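Local coordinates for protein DNA-(apurinic or apyrimidinic site) lyase (Xenopus laevis, PDB 6WCD) that acts as a magnesium-dependent DNA repair nuclease, a weak apurinic/apyrimidinic endonuclease with 3'-5' exonuclease activity, represented here by its catalytic domain, at residues D23-D28 against V290-V295. Sequence-based numbering, arbitrary orientation.
Sequences DSLDAD and VIMPEV. With BU1 (1,4-butanediol), chain D.
Leu25 meets Met292 and Val295 through a single methyl group, a compact example of how one branched side chain can join two distant parts of a fold. Its CD2 lies 4.4 Å from Met292 CE and 4.3 Å from Val295 CG1, so the contact is apolar and rather loose, burying 117 Å² in all. Leu25 leaves its backbone at a slant to the partner segment, and its CD2 branch brings the side chain nearer. Met292 answers lengthwise: SD is anti to CA (chi2 -179°), so the chain extends before chi3 (78°) turns the CE methyl aside. Val295 comes in from the other end of a type I turn, Met292 to Val295, closed by Val295 N to Met292 O at 3.2 Å; the turn presents both side chains to the same leucine. Beyond the helix end, after Asp26 has taken a positive phi, Asp28 borders a bound 1,4-butanediol, its OD2 3.3 Å from C2 of the diol, while OD1 is hydrogen-bonded to Lys2 N. With the carboxylate cut back to an alanine here, Lys2 N would probably lose that side-chain partner and a gap would open beside the diol's carbon chain. Lys304 NZ reaches the carbonyl oxygens of Leu25 and Asp26, and the Met292 side chain also rests on Lys304. Within this DNase I-like domain, the contact thus joins the end of helix 18-25 to the turn after edge strand 286-291, with Trp6 of strand 2-7 touching both Leu25 and Val295 and strand 303-307 lying alongside.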
ATOM      1  N   ASP A  23      10.574  11.892  -7.612  1.00 14.79           N
ATOM      2  CA  ASP A  23      11.235  13.023  -6.951  1.00 14.93           C
ATOM      3  C   ASP A  23      10.227  14.092  -6.554  1.00 17.45           C
ATOM      4  O   ASP A  23      10.362  14.720  -5.498  1.00 17.62           O
ATOM      5  CB  ASP A  23      12.286  13.589  -7.885  1.00 16.89           C
ATOM      6  CG  ASP A  23      13.531  12.680  -8.041  1.00 26.67           C
ATOM      7  OD1 ASP A  23      13.655  11.642  -7.364  1.00 23.08           O
ATOM      8  OD2 ASP A  23      14.425  13.024  -8.854  1.00 23.78           O
ATOM      9  N   SER A  24       9.215  14.341  -7.406  1.00 15.84           N
ATOM     10  CA  SER A  24       8.244  15.398  -7.166  0.68 15.13           C
ATOM     11  C   SER A  24       7.380  15.113  -5.946  1.00 17.97           C
ATOM     12  O   SER A  24       6.843  16.045  -5.339  1.00 19.06           O
ATOM     13  CB  SER A  24       7.352  15.596  -8.389  0.68 18.66           C
ATOM     14  OG  SER A  24       6.343  14.596  -8.496  0.68 20.36           O
ATOM     15  N   LEU A  25       7.210  13.849  -5.604  1.00 14.97           N
ATOM     16  CA  LEU A  25       6.395  13.460  -4.464  1.00 14.96           C
ATOM     17  C   LEU A  25       7.119  13.695  -3.150  1.00 18.28           C
ATOM     18  O   LEU A  25       6.477  13.721  -2.079  1.00 17.11           O
ATOM     19  CB  LEU A  25       5.981  12.006  -4.592  1.00 14.14           C
ATOM     20  CG  LEU A  25       5.059  11.698  -5.738  1.00 14.00           C
ATOM     21  CD1 LEU A  25       4.944  10.219  -5.952  1.00 15.54           C
ATOM     22  CD2 LEU A  25       3.661  12.273  -5.467  1.00 16.84           C
ATOM     23  N   ASP A  26       8.445  13.858  -3.188  1.00 16.96           N
ATOM     24  CA  ASP A  26       9.286  14.299  -2.060  1.00 18.24           C
ATOM     25  C   ASP A  26       9.035  13.455  -0.802  1.00 16.73           C
ATOM     26  O   ASP A  26       8.581  13.963   0.233  1.00 17.85           O
ATOM     27  CB  ASP A  26       9.058  15.781  -1.745  1.00 19.30           C
ATOM     28  CG  ASP A  26      10.093  16.349  -0.792  1.00 34.64           C
ATOM     29  OD1 ASP A  26      11.183  15.746  -0.653  1.00 39.23           O
ATOM     30  OD2 ASP A  26       9.802  17.380  -0.165  1.00 38.39           O
ATOM     31  N   ALA A  27       9.401  12.171  -0.883  1.00 13.95           N
ATOM     32  CA  ALA A  27       9.205  11.261   0.224  1.00 13.25           C
ATOM     33  C   ALA A  27      10.288  10.188   0.268  1.00 13.56           C
ATOM     34  O   ALA A  27      10.916   9.871  -0.748  1.00 16.90           O
ATOM     35  CB  ALA A  27       7.844  10.560   0.154  1.00 16.68           C
ATOM     36  N   ASP A  28      10.486   9.620   1.442  1.00 12.54           N
ATOM     37  CA  ASP A  28      11.548   8.644   1.639  1.00 14.46           C
ATOM     38  C   ASP A  28      11.128   7.236   1.270  1.00 12.48           C
ATOM     39  O   ASP A  28      11.982   6.391   0.926  1.00 13.45           O
ATOM     40  CB  ASP A  28      11.955   8.624   3.095  1.00 17.05           C
ATOM     41  CG  ASP A  28      12.388  10.017   3.573  1.00 30.49           C
ATOM     42  OD1 ASP A  28      11.649  10.709   4.327  1.00 19.08           O
ATOM     43  OD2 ASP A  28      13.449  10.451   3.108  1.00 34.91           O
ATOM     44  N   VAL A 290      -2.184  13.617   5.029  1.00 13.25           N
ATOM     45  CA  VAL A 290      -2.874  14.518   4.137  1.00 13.99           C
ATOM     46  C   VAL A 290      -3.216  13.808   2.825  1.00 14.05           C
ATOM     47  O   VAL A 290      -2.717  12.710   2.505  1.00 13.01           O
ATOM     48  CB  VAL A 290      -2.049  15.784   3.823  1.00 14.79           C
ATOM     49  CG1 VAL A 290      -1.617  16.508   5.130  1.00 18.90           C
ATOM     50  CG2 VAL A 290      -0.852  15.445   3.013  1.00 15.61           C
ATOM     51  N   ILE A 291      -4.043  14.486   2.046  1.00 12.96           N
ATOM     52  CA  ILE A 291      -4.374  14.153   0.660  0.53 14.78           C
ATOM     53  C   ILE A 291      -3.571  15.112  -0.213  1.00 15.17           C
ATOM     54  O   ILE A 291      -3.371  16.273   0.141  1.00 17.28           O
ATOM     55  CB  ILE A 291      -5.884  14.313   0.362  0.53 16.67           C
ATOM     56  CG1 ILE A 291      -6.748  13.842   1.526  0.53 14.82           C
ATOM     57  CG2 ILE A 291      -6.253  13.593  -0.940  0.53 16.83           C
ATOM     58  CD1 ILE A 291      -6.618  12.372   1.803  0.53 15.77           C
ATOM     59  N   MET A 292      -3.137  14.659  -1.387  1.00 14.61           N
ATOM     60  CA  MET A 292      -2.402  15.484  -2.362  1.00 15.08           C
ATOM     61  C   MET A 292      -3.199  15.647  -3.664  1.00 15.34           C
ATOM     62  O   MET A 292      -2.833  15.110  -4.714  1.00 14.98           O
ATOM     63  CB  MET A 292      -1.043  14.828  -2.651  1.00 14.55           C
ATOM     64  CG  MET A 292      -0.138  14.541  -1.452  1.00 16.85           C
ATOM     65  SD  MET A 292       1.444  13.784  -1.938  1.00 17.48           S
ATOM     66  CE  MET A 292       2.288  15.260  -2.526  1.00 20.13           C
ATOM     67  N   PRO A 293      -4.314  16.387  -3.636  1.00 16.29           N
ATOM     68  CA  PRO A 293      -5.184  16.433  -4.814  1.00 16.34           C
ATOM     69  C   PRO A 293      -4.566  17.191  -5.982  1.00 15.23           C
ATOM     70  O   PRO A 293      -5.123  17.109  -7.102  1.00 19.62           O
ATOM     71  CB  PRO A 293      -6.437  17.147  -4.286  1.00 23.23           C
ATOM     72  CG  PRO A 293      -6.010  17.900  -3.185  1.00 21.72           C
ATOM     73  CD  PRO A 293      -4.874  17.130  -2.513  1.00 18.61           C
ATOM     74  N   GLU A 294      -3.466  17.903  -5.747  1.00 17.66           N
ATOM     75  CA  GLU A 294      -2.790  18.629  -6.805  1.00 21.93           C
ATOM     76  C   GLU A 294      -2.005  17.752  -7.748  1.00 21.26           C
ATOM     77  O   GLU A 294      -1.613  18.223  -8.834  1.00 22.49           O
ATOM     78  CB  GLU A 294      -1.833  19.686  -6.205  1.00 21.44           C
ATOM     79  CG  GLU A 294      -0.551  19.153  -5.512  1.00 24.84           C
ATOM     80  CD  GLU A 294      -0.741  18.559  -4.110  1.00 23.73           C
ATOM     81  OE1 GLU A 294      -1.871  18.526  -3.596  1.00 22.42           O
ATOM     82  OE2 GLU A 294       0.296  18.146  -3.511  1.00 25.97           O
ATOM     83  N   VAL A 295      -1.717  16.513  -7.356  1.00 16.07           N
ATOM     84  CA  VAL A 295      -0.889  15.632  -8.166  1.00 14.03           C
ATOM     85  C   VAL A 295      -1.762  14.953  -9.210  1.00 18.36           C
ATOM     86  O   VAL A 295      -2.671  14.176  -8.853  1.00 17.17           O
ATOM     87  CB  VAL A 295      -0.187  14.591  -7.301  1.00 17.02           C
ATOM     88  CG1 VAL A 295       0.639  13.637  -8.140  1.00 19.12           C
ATOM     89  CG2 VAL A 295       0.678  15.266  -6.261  1.00 17.35           C
TER
HETATM   90  C1  BU1 D 403      17.033  11.084   5.980  1.00 64.40           C
HETATM   91  C2  BU1 D 403      15.643  10.583   5.565  1.00 51.67           C
HETATM   92  C3  BU1 D 403      14.520  11.360   6.253  1.00 40.99           C
HETATM   93  C4  BU1 D 403      14.183  10.687   7.575  1.00 50.66           C
HETATM   94  O5  BU1 D 403      17.550  10.320   7.043  1.00 50.27           O
HETATM   95  O6  BU1 D 403      13.444  11.498   8.464  1.00 21.86           O